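Local coordinates for protein MlnE (Bacillus amyloliquefaciens subsp. plantarum, PDB 5D2E) that binds NADP(H) and probably reduces beta-keto groups of polyketide intermediates, as the N-terminal B-type ketoreductase portion of a macrolactin assembly-line protein, at residues 41-47 and 248-254; 209-215 and 241-247; 181-185 and 433-437. One frame throughout, in Å; residues are numbered along the deposited sequence.

Contact 1. Residues 41-47 and 248-254; sequences VWDRHEF and RHYYKRQ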
loop_
_atom_site.group_PDB
_atom_site.type_symbol
_atom_site.label_atom_id
_atom_site.label_comp_id
_atom_site.label_asym_id
_atom_site.label_seq_id
_atom_site.Cartn_x
_atom_site.Cartn_y
_atom_site.Cartn_z
ATOM N N VAL A 41 -7.781 -13.644 1.420
ATOM C CA VAL A 41 -9.009 -14.406 1.385
ATOM C C VAL A 41 -10.006 -13.630 2.229
ATOM O O VAL A 41 -9.727 -13.287 3.377
ATOM C CB VAL A 41 -8.817 -15.824 2.008
ATOM C CG1 VAL A 41 -10.128 -16.606 2.021
ATOM C CG2 VAL A 41 -7.734 -16.615 1.284
ATOM N N TRP A 42 -11.218 -13.490 1.712
ATOM C CA TRP A 42 -12.262 -12.729 2.395
ATOM C C TRP A 42 -13.287 -13.557 3.147
ATOM O O TRP A 42 -13.611 -14.647 2.718
ATOM C CB TRP A 42 -13.025 -11.944 1.357
ATOM C CG TRP A 42 -12.220 -10.997 0.651
ATOM C CD1 TRP A 42 -11.458 -11.232 -0.467
ATOM C CD2 TRP A 42 -12.037 -9.632 0.991
ATOM N NE1 TRP A 42 -10.800 -10.093 -0.816
ATOM C CE2 TRP A 42 -11.130 -9.094 0.069
ATOM C CE3 TRP A 42 -12.508 -8.824 2.022
ATOM C CZ2 TRP A 42 -10.743 -7.783 0.103
ATOM C CZ3 TRP A 42 -12.132 -7.492 2.026
ATOM C CH2 TRP A 42 -11.270 -6.989 1.073
ATOM N N ASP A 43 -13.790 -13.057 4.265
ATOM C CA ASP A 43 -14.983 -13.674 4.893
ATOM C C ASP A 43 -16.085 -12.649 4.921
ATOM O O ASP A 43 -15.877 -11.495 5.299
ATOM C CB ASP A 43 -14.766 -14.321 6.284
ATOM C CG ASP A 43 -14.058 -13.439 7.252
ATOM O OD1 ASP A 43 -12.838 -13.186 7.061
ATOM O OD2 ASP A 43 -14.696 -13.026 8.263
ATOM N N ARG A 44 -17.256 -13.119 4.551
ATOM C CA ARG A 44 -18.420 -12.289 4.324
ATOM C C ARG A 44 -19.460 -12.544 5.415
ATOM O O ARG A 44 -19.669 -13.669 5.798
ATOM C CB ARG A 44 -18.988 -12.569 2.935
ATOM C CG ARG A 44 -20.447 -12.197 2.793
ATOM C CD ARG A 44 -21.127 -12.637 1.482
ATOM N NE ARG A 44 -20.685 -11.649 0.634
ATOM C CZ ARG A 44 -21.321 -10.641 0.072
ATOM N NH1 ARG A 44 -20.477 -9.767 -0.572
ATOM N NH2 ARG A 44 -22.636 -10.550 -0.002
ATOM N N HIS A 45 -20.159 -11.484 5.823
ATOM C CA HIS A 45 -21.124 -11.487 6.895
ATOM C C HIS A 45 -22.284 -10.572 6.584
ATOM O O HIS A 45 -22.152 -9.553 5.897
ATOM C CB HIS A 45 -20.512 -10.967 8.179
ATOM C CG HIS A 45 -19.252 -11.631 8.536
ATOM N ND1 HIS A 45 -19.214 -12.764 9.313
ATOM C CD2 HIS A 45 -17.982 -11.401 8.140
ATOM C CE1 HIS A 45 -17.974 -13.189 9.411
ATOM N NE2 HIS A 45 -17.204 -12.369 8.723
ATOM N N GLU A 46 -23.409 -10.888 7.197
ATOM C CA GLU A 46 -24.579 -10.031 7.179
ATOM C C GLU A 46 -24.402 -8.979 8.247
ATOM O O GLU A 46 -23.948 -9.251 9.322
ATOM C CB GLU A 46 -25.869 -10.794 7.451
ATOM C CG GLU A 46 -26.190 -11.864 6.424
ATOM C CD GLU A 46 -27.684 -12.273 6.426
ATOM O OE1 GLU A 46 -28.361 -12.130 7.486
ATOM O OE2 GLU A 46 -28.173 -12.712 5.352
ATOM N N PHE A 47 -24.788 -7.758 7.919
ATOM C CA PHE A 47 -24.645 -6.656 8.826
ATOM C C PHE A 47 -25.889 -6.575 9.683
ATOM O O PHE A 47 -26.966 -6.420 9.144
ATOM C CB PHE A 47 -24.488 -5.342 8.080
ATOM C CG PHE A 47 -24.271 -4.187 9.026
ATOM C CD1 PHE A 47 -23.048 -4.020 9.625
ATOM C CD2 PHE A 47 -25.328 -3.379 9.408
ATOM C CE1 PHE A 47 -22.842 -3.010 10.540
ATOM C CE2 PHE A 47 -25.127 -2.331 10.325
ATOM C CZ PHE A 47 -23.877 -2.157 10.903
ATOM N N ARG A 248 -25.808 -3.820 3.590
ATOM C CA ARG A 248 -26.393 -5.072 4.170
ATOM C C ARG A 248 -25.416 -6.224 4.535
ATOM O O ARG A 248 -25.790 -7.211 5.127
ATOM C CB ARG A 248 -27.467 -5.584 3.198
ATOM C CG ARG A 248 -28.647 -4.628 3.102
ATOM C CD ARG A 248 -29.849 -5.273 2.413
ATOM N NE ARG A 248 -30.974 -4.433 2.788
ATOM C CZ ARG A 248 -31.908 -4.712 3.710
ATOM N NH1 ARG A 248 -31.976 -5.882 4.339
ATOM N NH2 ARG A 248 -32.829 -3.802 3.951
ATOM N N HIS A 249 -24.162 -6.067 4.159
ATOM C CA HIS A 249 -23.131 -7.101 4.284
ATOM C C HIS A 249 -21.783 -6.430 4.552
ATOM O O HIS A 249 -21.577 -5.307 4.166
ATOM C CB HIS A 249 -22.999 -7.886 3.004
ATOM C CG HIS A 249 -24.224 -8.663 2.636
ATOM N ND1 HIS A 249 -25.210 -8.155 1.812
ATOM C CD2 HIS A 249 -24.650 -9.886 3.037
ATOM C CE1 HIS A 249 -26.171 -9.063 1.691
ATOM N NE2 HIS A 249 -25.844 -10.118 2.417
ATOM N N TYR A 250 -20.878 -7.144 5.211
ATOM C CA TYR A 250 -19.541 -6.675 5.358
ATOM C C TYR A 250 -18.559 -7.821 5.175
ATOM O O TYR A 250 -18.906 -9.012 5.303
ATOM C CB TYR A 250 -19.335 -5.946 6.678
ATOM C CG TYR A 250 -19.441 -6.789 7.947
ATOM C CD1 TYR A 250 -20.664 -6.975 8.572
ATOM C CD2 TYR A 250 -18.323 -7.423 8.470
ATOM C CE1 TYR A 250 -20.757 -7.744 9.719
ATOM C CE2 TYR A 250 -18.403 -8.212 9.603
ATOM C CZ TYR A 250 -19.637 -8.351 10.223
ATOM O OH TYR A 250 -19.731 -9.109 11.348
ATOM N N TYR A 251 -17.328 -7.459 4.872
ATOM C CA TYR A 251 -16.309 -8.471 4.679
ATOM C C TYR A 251 -14.928 -8.049 5.180
ATOM O O TYR A 251 -14.557 -6.846 5.187
ATOM C CB TYR A 251 -16.323 -9.025 3.238
ATOM C CG TYR A 251 -16.759 -8.085 2.176
ATOM C CD1 TYR A 251 -18.099 -7.849 1.894
ATOM C CD2 TYR A 251 -15.802 -7.402 1.412
ATOM C CE1 TYR A 251 -18.495 -6.908 0.925
ATOM C CE2 TYR A 251 -16.169 -6.445 0.403
ATOM C CZ TYR A 251 -17.519 -6.191 0.163
ATOM O OH TYR A 251 -17.791 -5.241 -0.833
ATOM N N LYS A 252 -14.214 -9.062 5.664
ATOM C CA LYS A 252 -12.899 -8.929 6.170
ATOM C C LYS A 252 -11.962 -9.877 5.425
ATOM O O LYS A 252 -12.399 -10.863 4.850
ATOM C CB LYS A 252 -12.915 -9.353 7.627
ATOM C CG LYS A 252 -13.568 -8.373 8.576
ATOM C CD LYS A 252 -13.087 -8.698 9.981
ATOM C CE LYS A 252 -13.312 -7.557 10.932
ATOM N NZ LYS A 252 -14.778 -7.309 10.981
ATOM N N ARG A 253 -10.677 -9.578 5.492
ATOM C CA ARG A 253 -9.712 -10.301 4.706
ATOM C C ARG A 253 -8.480 -10.688 5.523
ATOM O O ARG A 253 -8.078 -9.954 6.430
ATOM C CB ARG A 253 -9.270 -9.537 3.477
ATOM C CG ARG A 253 -8.388 -8.362 3.800
ATOM C CD ARG A 253 -7.855 -7.657 2.585
ATOM N NE ARG A 253 -7.550 -6.264 2.885
ATOM C CZ ARG A 253 -7.480 -5.300 1.972
ATOM N NH1 ARG A 253 -7.648 -5.563 0.672
ATOM N NH2 ARG A 253 -7.266 -4.057 2.362
ATOM N N GLN A 254 -7.859 -11.798 5.125
ATOM C CA GLN A 254 -6.562 -12.172 5.703
ATOM C C GLN A 254 -5.771 -12.989 4.723
ATOM O O GLN A 254 -6.344 -13.595 3.831
ATOM C CB GLN A 254 -6.757 -12.928 7.018
ATOM C CG GLN A 254 -7.147 -14.380 6.857
ATOM C CD GLN A 254 -7.408 -15.035 8.180
ATOM O OE1 GLN A 254 -8.488 -15.577 8.406
ATOM N NE2 GLN A 254 -6.435 -14.951 9.085
#
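The indole of Trp42 carries Arg253 CB over one face, 3.6 Å from the centroid of the six-membered ring, a CH-pi contact. Tyr251 turns its edge toward the face of that ring, an offset edge-to-face pair with planes at 77°; the nearest atoms are Trp42 CE3 and Tyr251 CD2, 3.6 Å apart. The Arg44 chain bends at its third torsion (chi3 -80°), which carries Arg44 NH2 over one face of the His249 imidazole, 3.6 Å from His249 CG, while NH1 reaches Tyr251. Two polar ends have partners beyond this strand pair: Tyr251 OH is hydrogen-bonded to Glu246 OE2, and Arg253 NH2 forms a salt bridge with Glu192.

The other sheet face bears Asp43, His45, Tyr250 and Lys252. His45 CB sits over the Tyr250 ring, 3.4 Å from Tyr250 CZ, whereas the His45 imidazole, near parallel, is slid away and barely overlaps. His45 NE2, with its partner in the imidazole plane, donates to Asp43 OD2 at 2.6 Å, on the anti side of the carboxylate and somewhat out of its plane, which should fix the imidazole's rotation. Phe47 presents its ring edge to Tyr250 CD1 from Phe47 CD1, 3.9 Å away; both rings also meet Phe231.

Val41, Asp43 and His45 form hydrogen-bonded pairs with Gln254, Lys252 and Tyr250, as in Asp43 N to Lys252 O at 2.7 Å, and Phe47 N adds a bond to Arg248 O. With axes at 155°, this twisted antiparallel pair adds strand 35-46 beyond 249-257, itself antiparallel to 242-245 at the edge of the parallel Rossmann-like strands.

Contact 2. Residues 209-215 and 241-247; sequences AAELKSM and CFTCYEP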
loop_
_atom_site.group_PDB
_atom_site.type_symbol
_atom_site.label_atom_id
_atom_site.label_comp_id
_atom_site.label_asym_id
_atom_site.label_seq_id
_atom_site.Cartn_x
_atom_site.Cartn_y
_atom_site.Cartn_z
ATOM N N ALA A 209 -9.984 0.641 10.330
ATOM C CA ALA A 209 -10.268 1.266 9.031
ATOM C C ALA A 209 -11.521 0.641 8.440
ATOM O O ALA A 209 -11.740 -0.556 8.599
ATOM C CB ALA A 209 -9.113 1.135 8.069
ATOM N N ALA A 210 -12.398 1.450 7.859
ATOM C CA ALA A 210 -13.673 0.922 7.362
ATOM C C ALA A 210 -14.014 1.635 6.021
ATOM O O ALA A 210 -14.000 2.857 5.942
ATOM C CB ALA A 210 -14.774 1.077 8.365
ATOM N N GLU A 211 -14.255 0.826 4.996
ATOM C CA GLU A 211 -14.681 1.271 3.715
ATOM C C GLU A 211 -16.214 1.276 3.737
ATOM O O GLU A 211 -16.890 0.321 4.241
ATOM C CB GLU A 211 -14.180 0.322 2.620
ATOM C CG GLU A 211 -14.690 0.671 1.238
ATOM C CD GLU A 211 -14.112 -0.202 0.122
ATOM O OE1 GLU A 211 -12.982 -0.563 0.262
ATOM O OE2 GLU A 211 -14.736 -0.439 -0.909
ATOM N N LEU A 212 -16.752 2.387 3.319
ATOM C CA LEU A 212 -18.209 2.551 3.240
ATOM C C LEU A 212 -18.587 2.472 1.763
ATOM O O LEU A 212 -18.545 3.486 1.034
ATOM C CB LEU A 212 -18.652 3.877 3.887
ATOM C CG LEU A 212 -18.152 4.132 5.314
ATOM C CD1 LEU A 212 -18.368 5.567 5.724
ATOM C CD2 LEU A 212 -18.801 3.193 6.292
ATOM N N LYS A 213 -18.935 1.272 1.310
ATOM C CA LYS A 213 -19.197 1.072 -0.118
ATOM C C LYS A 213 -20.691 1.101 -0.442
ATOM O O LYS A 213 -21.431 0.201 -0.054
ATOM C CB LYS A 213 -18.601 -0.233 -0.628
ATOM C CG LYS A 213 -18.738 -0.359 -2.139
ATOM C CD LYS A 213 -17.859 -1.355 -2.825
ATOM C CE LYS A 213 -17.995 -2.738 -2.316
ATOM N NZ LYS A 213 -16.899 -3.543 -3.028
ATOM N N SER A 214 -21.105 2.142 -1.128
ATOM C CA SER A 214 -22.430 2.198 -1.723
ATOM C C SER A 214 -22.529 1.214 -2.888
ATOM O O SER A 214 -21.672 1.173 -3.731
ATOM C CB SER A 214 -22.649 3.576 -2.290
ATOM O OG SER A 214 -22.803 4.396 -1.163
ATOM N N MET A 215 -23.624 0.504 -2.965
ATOM C CA MET A 215 -23.888 -0.369 -4.094
ATOM C C MET A 215 -24.956 0.270 -5.020
ATOM O O MET A 215 -25.734 1.138 -4.571
ATOM C CB MET A 215 -24.387 -1.697 -3.551
ATOM C CG MET A 215 -23.401 -2.427 -2.632
ATOM S SD MET A 215 -21.810 -2.718 -3.336
ATOM C CE MET A 215 -22.123 -4.215 -4.309
ATOM N N CYS A 241 -7.462 -4.942 11.517
ATOM C CA CYS A 241 -7.611 -3.501 11.164
ATOM C C CYS A 241 -8.869 -3.149 10.340
ATOM O O CYS A 241 -9.531 -2.201 10.655
ATOM C CB CYS A 241 -6.360 -2.938 10.424
ATOM S SG CYS A 241 -6.321 -1.114 10.219
ATOM N N PHE A 242 -9.161 -3.902 9.275
ATOM C CA PHE A 242 -9.907 -3.375 8.189
ATOM C C PHE A 242 -11.188 -4.152 7.962
ATOM O O PHE A 242 -11.207 -5.376 8.022
ATOM C CB PHE A 242 -9.010 -3.324 6.903
ATOM C CG PHE A 242 -9.746 -2.972 5.665
ATOM C CD1 PHE A 242 -10.143 -1.662 5.421
ATOM C CD2 PHE A 242 -10.116 -3.956 4.741
ATOM C CE1 PHE A 242 -10.903 -1.352 4.295
ATOM C CE2 PHE A 242 -10.833 -3.625 3.593
ATOM C CZ PHE A 242 -11.232 -2.327 3.385
ATOM N N THR A 243 -12.262 -3.423 7.642
ATOM C CA THR A 243 -13.522 -4.038 7.207
ATOM C C THR A 243 -14.066 -3.263 6.030
ATOM O O THR A 243 -14.039 -2.015 6.032
ATOM C CB THR A 243 -14.532 -4.037 8.347
ATOM O OG1 THR A 243 -13.960 -4.618 9.504
ATOM C CG2 THR A 243 -15.775 -4.795 8.025
ATOM N N CYS A 244 -14.623 -3.968 5.040
ATOM C CA CYS A 244 -15.348 -3.287 3.985
ATOM C C CYS A 244 -16.831 -3.517 4.227
ATOM O O CYS A 244 -17.281 -4.684 4.308
ATOM C CB CYS A 244 -14.945 -3.810 2.637
ATOM S SG CYS A 244 -15.922 -3.064 1.279
ATOM N N TYR A 245 -17.566 -2.414 4.386
ATOM C CA TYR A 245 -18.994 -2.430 4.653
ATOM C C TYR A 245 -19.785 -2.065 3.444
ATOM O O TYR A 245 -19.480 -1.097 2.755
ATOM C CB TYR A 245 -19.331 -1.409 5.748
ATOM C CG TYR A 245 -18.827 -1.791 7.110
ATOM C CD1 TYR A 245 -19.552 -2.617 7.957
ATOM C CD2 TYR A 245 -17.593 -1.329 7.554
ATOM C CE1 TYR A 245 -19.045 -2.998 9.202
ATOM C CE2 TYR A 245 -17.088 -1.691 8.806
ATOM C CZ TYR A 245 -17.821 -2.514 9.607
ATOM O OH TYR A 245 -17.308 -2.812 10.805
ATOM N N GLU A 246 -20.763 -2.902 3.122
ATOM C CA GLU A 246 -21.847 -2.478 2.240
ATOM C C GLU A 246 -22.999 -2.225 3.191
ATOM O O GLU A 246 -22.946 -2.643 4.344
ATOM C CB GLU A 246 -22.188 -3.606 1.247
ATOM C CG GLU A 246 -21.094 -3.844 0.226
ATOM C CD GLU A 246 -21.275 -5.067 -0.637
ATOM O OE1 GLU A 246 -22.363 -5.634 -0.595
ATOM O OE2 GLU A 246 -20.329 -5.392 -1.366
ATOM N N PRO A 247 -24.103 -1.661 2.694
ATOM C CA PRO A 247 -25.214 -1.437 3.627
ATOM C C PRO A 247 -25.816 -2.679 4.274
ATOM O O PRO A 247 -26.154 -2.635 5.451
ATOM C CB PRO A 247 -26.214 -0.689 2.766
ATOM C CG PRO A 247 -25.342 0.014 1.751
ATOM C CD PRO A 247 -24.345 -1.038 1.384
HETATM O O HOH W 1 -12.805 -2.419 10.779
#
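Ala209, Glu211 and Tyr245 have the largest areas buried by this contact. Ala209 lies between two bonds to the neighbouring strand: its N donates to Cys241 O at 2.9 Å, and its O receives Thr243 N. A water bridges Ala209 O and Thr243 OG1, while Ala209 CB packs in the plane of the Phe242 ring, at its edge.

Glu211 repeats the backbone pattern, with Glu211 N bonded to Thr243 O, and Tyr245 N to Glu211 O at 2.8 Å. With CG anti to the backbone N (chi1 175°), the extended chain brings Glu211 CD within 3.6 Å of Cys244 SG. Glu211 OE1 comes to the edge of the Phe242 ring; the carboxylate itself is buried and satisfied by Asn179 and, weakly, Tyr177.

The alternating N-H and C=O bonds of Ala209 and Glu211 to the other strand, with axes 12° apart, make strands 205-214 and 242-245 parallel neighbours, the latter extending the parallel strands of the Rossmann-like N-terminal part.

On the opposite face Tyr245 brings its ring edge to Ala210 CB, 3.6 Å from Tyr245 CE2, and the hydroxyl bonds Glu232 of helix 222-233. Thr243 CG2 lies over one face of this ring, 3.4 Å above its plane. Farther along, Met215, bent at chi2 and chi3, crosses Glu246 obliquely, with Met215 SD 3.6 Å from Glu246 CD. Lys213 runs beside Glu246, but Lys213 NZ and Glu246 OE2 stay 4.2 Å apart, beyond a salt bridge; Glu246 OE2 is hydrogen-bonded to Tyr251 OH.

Contact 3. Residues 181-185 and 433-437; sequences EGEVQ and QYRSM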
loop_
_atom_site.group_PDB
_atom_site.type_symbol
_atom_site.label_atom_id
_atom_site.label_comp_id
_atom_site.label_asym_id
_atom_site.label_seq_id
_atom_site.Cartn_x
_atom_site.Cartn_y
_atom_site.Cartn_z
ATOM N N GLU A 181 -19.649 0.563 -5.694
ATOM C CA GLU A 181 -19.631 -0.546 -6.636
ATOM C C GLU A 181 -19.126 -0.043 -7.968
ATOM O O GLU A 181 -19.519 0.986 -8.397
ATOM C CB GLU A 181 -21.035 -1.145 -6.745
ATOM C CG GLU A 181 -21.122 -2.304 -7.705
ATOM C CD GLU A 181 -22.512 -2.932 -7.663
ATOM O OE1 GLU A 181 -23.414 -2.396 -6.985
ATOM O OE2 GLU A 181 -22.672 -4.010 -8.281
ATOM N N GLY A 182 -18.149 -0.741 -8.564
ATOM C CA GLY A 182 -17.590 -0.364 -9.859
ATOM C C GLY A 182 -16.431 0.627 -9.755
ATOM O O GLY A 182 -15.808 0.915 -10.742
ATOM N N GLU A 183 -16.109 1.086 -8.540
ATOM C CA GLU A 183 -15.057 2.052 -8.323
ATOM C C GLU A 183 -13.977 1.509 -7.415
ATOM O O GLU A 183 -14.196 0.565 -6.652
ATOM C CB GLU A 183 -15.641 3.317 -7.704
ATOM C CG GLU A 183 -16.796 3.871 -8.489
ATOM C CD GLU A 183 -16.463 4.572 -9.806
ATOM O OE1 GLU A 183 -15.302 5.061 -10.048
ATOM O OE2 GLU A 183 -17.438 4.668 -10.630
ATOM N N VAL A 184 -12.839 2.202 -7.418
ATOM C CA VAL A 184 -11.690 1.809 -6.616
ATOM C C VAL A 184 -11.111 3.025 -5.892
ATOM O O VAL A 184 -11.148 4.132 -6.391
ATOM C CB VAL A 184 -10.596 1.169 -7.507
ATOM C CG1 VAL A 184 -11.155 -0.090 -8.134
ATOM C CG2 VAL A 184 -10.095 2.149 -8.562
ATOM N N GLN A 185 -10.524 2.777 -4.732
ATOM C CA GLN A 185 -9.882 3.813 -3.905
ATOM C C GLN A 185 -8.481 3.338 -3.420
ATOM O O GLN A 185 -8.306 2.975 -2.245
ATOM C CB GLN A 185 -10.762 4.132 -2.729
ATOM C CG GLN A 185 -12.059 4.861 -3.074
ATOM C CD GLN A 185 -11.891 6.339 -3.409
ATOM O OE1 GLN A 185 -10.871 6.770 -3.913
ATOM N NE2 GLN A 185 -12.955 7.100 -3.176
ATOM N N GLN A 433 -6.369 -2.950 -8.771
ATOM C CA GLN A 433 -7.809 -2.946 -9.082
ATOM C C GLN A 433 -8.169 -1.844 -10.062
ATOM O O GLN A 433 -9.153 -1.972 -10.759
ATOM C CB GLN A 433 -8.603 -2.702 -7.821
ATOM C CG GLN A 433 -8.535 -3.875 -6.862
ATOM C CD GLN A 433 -9.521 -3.638 -5.689
ATOM O OE1 GLN A 433 -10.730 -3.317 -5.898
ATOM N NE2 GLN A 433 -9.001 -3.727 -4.453
ATOM N N TYR A 434 -7.413 -0.748 -10.086
ATOM C CA TYR A 434 -7.631 0.298 -11.030
ATOM C C TYR A 434 -7.304 -0.195 -12.421
ATOM O O TYR A 434 -8.022 0.050 -13.401
ATOM C CB TYR A 434 -6.811 1.544 -10.659
ATOM C CG TYR A 434 -6.910 2.716 -11.631
ATOM C CD1 TYR A 434 -6.042 2.826 -12.737
ATOM C CD2 TYR A 434 -7.869 3.713 -11.449
ATOM C CE1 TYR A 434 -6.111 3.909 -13.607
ATOM C CE2 TYR A 434 -7.968 4.785 -12.343
ATOM C CZ TYR A 434 -7.096 4.875 -13.421
ATOM O OH TYR A 434 -7.175 5.968 -14.268
ATOM N N ARG A 435 -6.184 -0.887 -12.546
ATOM C CA ARG A 435 -5.790 -1.376 -13.872
ATOM C C ARG A 435 -6.832 -2.360 -14.426
ATOM O O ARG A 435 -7.115 -2.365 -15.612
ATOM C CB ARG A 435 -4.390 -2.030 -13.821
ATOM C CG ARG A 435 -3.330 -1.011 -13.461
ATOM C CD ARG A 435 -1.949 -1.510 -13.848
ATOM N NE ARG A 435 -1.638 -1.113 -15.229
ATOM C CZ ARG A 435 -1.395 -1.938 -16.219
ATOM N NH1 ARG A 435 -1.482 -3.254 -16.063
ATOM N NH2 ARG A 435 -1.072 -1.430 -17.361
ATOM N N SER A 436 -7.362 -3.191 -13.540
ATOM C CA SER A 436 -8.407 -4.128 -13.842
ATOM C C SER A 436 -9.657 -3.371 -14.286
ATOM O O SER A 436 -10.317 -3.737 -15.266
ATOM C CB SER A 436 -8.686 -4.902 -12.541
ATOM O OG SER A 436 -9.538 -5.914 -12.856
ATOM N N MET A 437 -10.078 -2.412 -13.464
ATOM C CA MET A 437 -11.279 -1.630 -13.749
ATOM C C MET A 437 -11.189 -0.997 -15.128
ATOM O O MET A 437 -12.174 -0.945 -15.867
ATOM C CB MET A 437 -11.470 -0.524 -12.702
ATOM C CG MET A 437 -12.588 0.495 -12.982
ATOM S SD MET A 437 -12.723 1.764 -11.684
ATOM C CE MET A 437 -11.397 2.856 -12.103
HETATM O O HOH W 2 -12.474 -1.504 -4.666
#
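Gly182 and Val184, in an irregular loop, approach the end of helix 419-437: the CA atoms of Val184 and Tyr434 are 6.2 Å apart, those of Gly182 and Met437 7.5 Å. Gly182 has a positive phi (88°), and the loop turns there. Within the helix, Met437 N is bonded to Gln433 O, one helical turn apart; Gln433, Tyr434 and Met437 are the helix residues that meet the loop.

Val184 carries the contact, its two methyls divided between helix residues. Val184 CG1 meets Gln433 CB at 3.7 Å; CG2, held between the backbone N and the carbonyl carbon, lies 3.8 Å from Met437 CE and reaches the edge of the Tyr434 ring, close to its plane. The extended chain of Met437 (chi1 172°, chi2 -180°) carries SD to 3.3 Å from Gly182 O; the bend at chi3 then turns CE toward Val184 CG2. No direct hydrogen bond crosses, but a water bridges Gln433 OE1, at 2.8 Å, and more weakly Glu183 O.

Phe137 also meets the Tyr434 ring. This small, mostly van der Waals contact joins the loop between strand 171-180 and helix 186-201 to the last turn of a KR-domain helix, an interface between the two Rossmann-type halves of a ketoreductase.

Overall arrangement
From the N terminus, strand 35-46 enters contact 1, whose partner 248-254 lies 201 residues on, so this loop encloses most of the N-terminal Rossmann-like part. Within it, 209-215 and 241-247 close the short loop of contact 2. Strands 242-245 and 249-257 follow each other and pair, so the two contacts touch, through Tyr251 N and Cys244 O. Contact 3 starts at 181-185, inside the loop of contact 1, and ends at 433-437 beyond it: these two cross, while contact 2 lies wholly within contact 3. Ser214 O and Glu181 N link contacts 2 and 3. Contact 3 ties the N-terminal part to helix 419-437 of the NADP-binding half; strand 35-46 also pairs with strand 494-499.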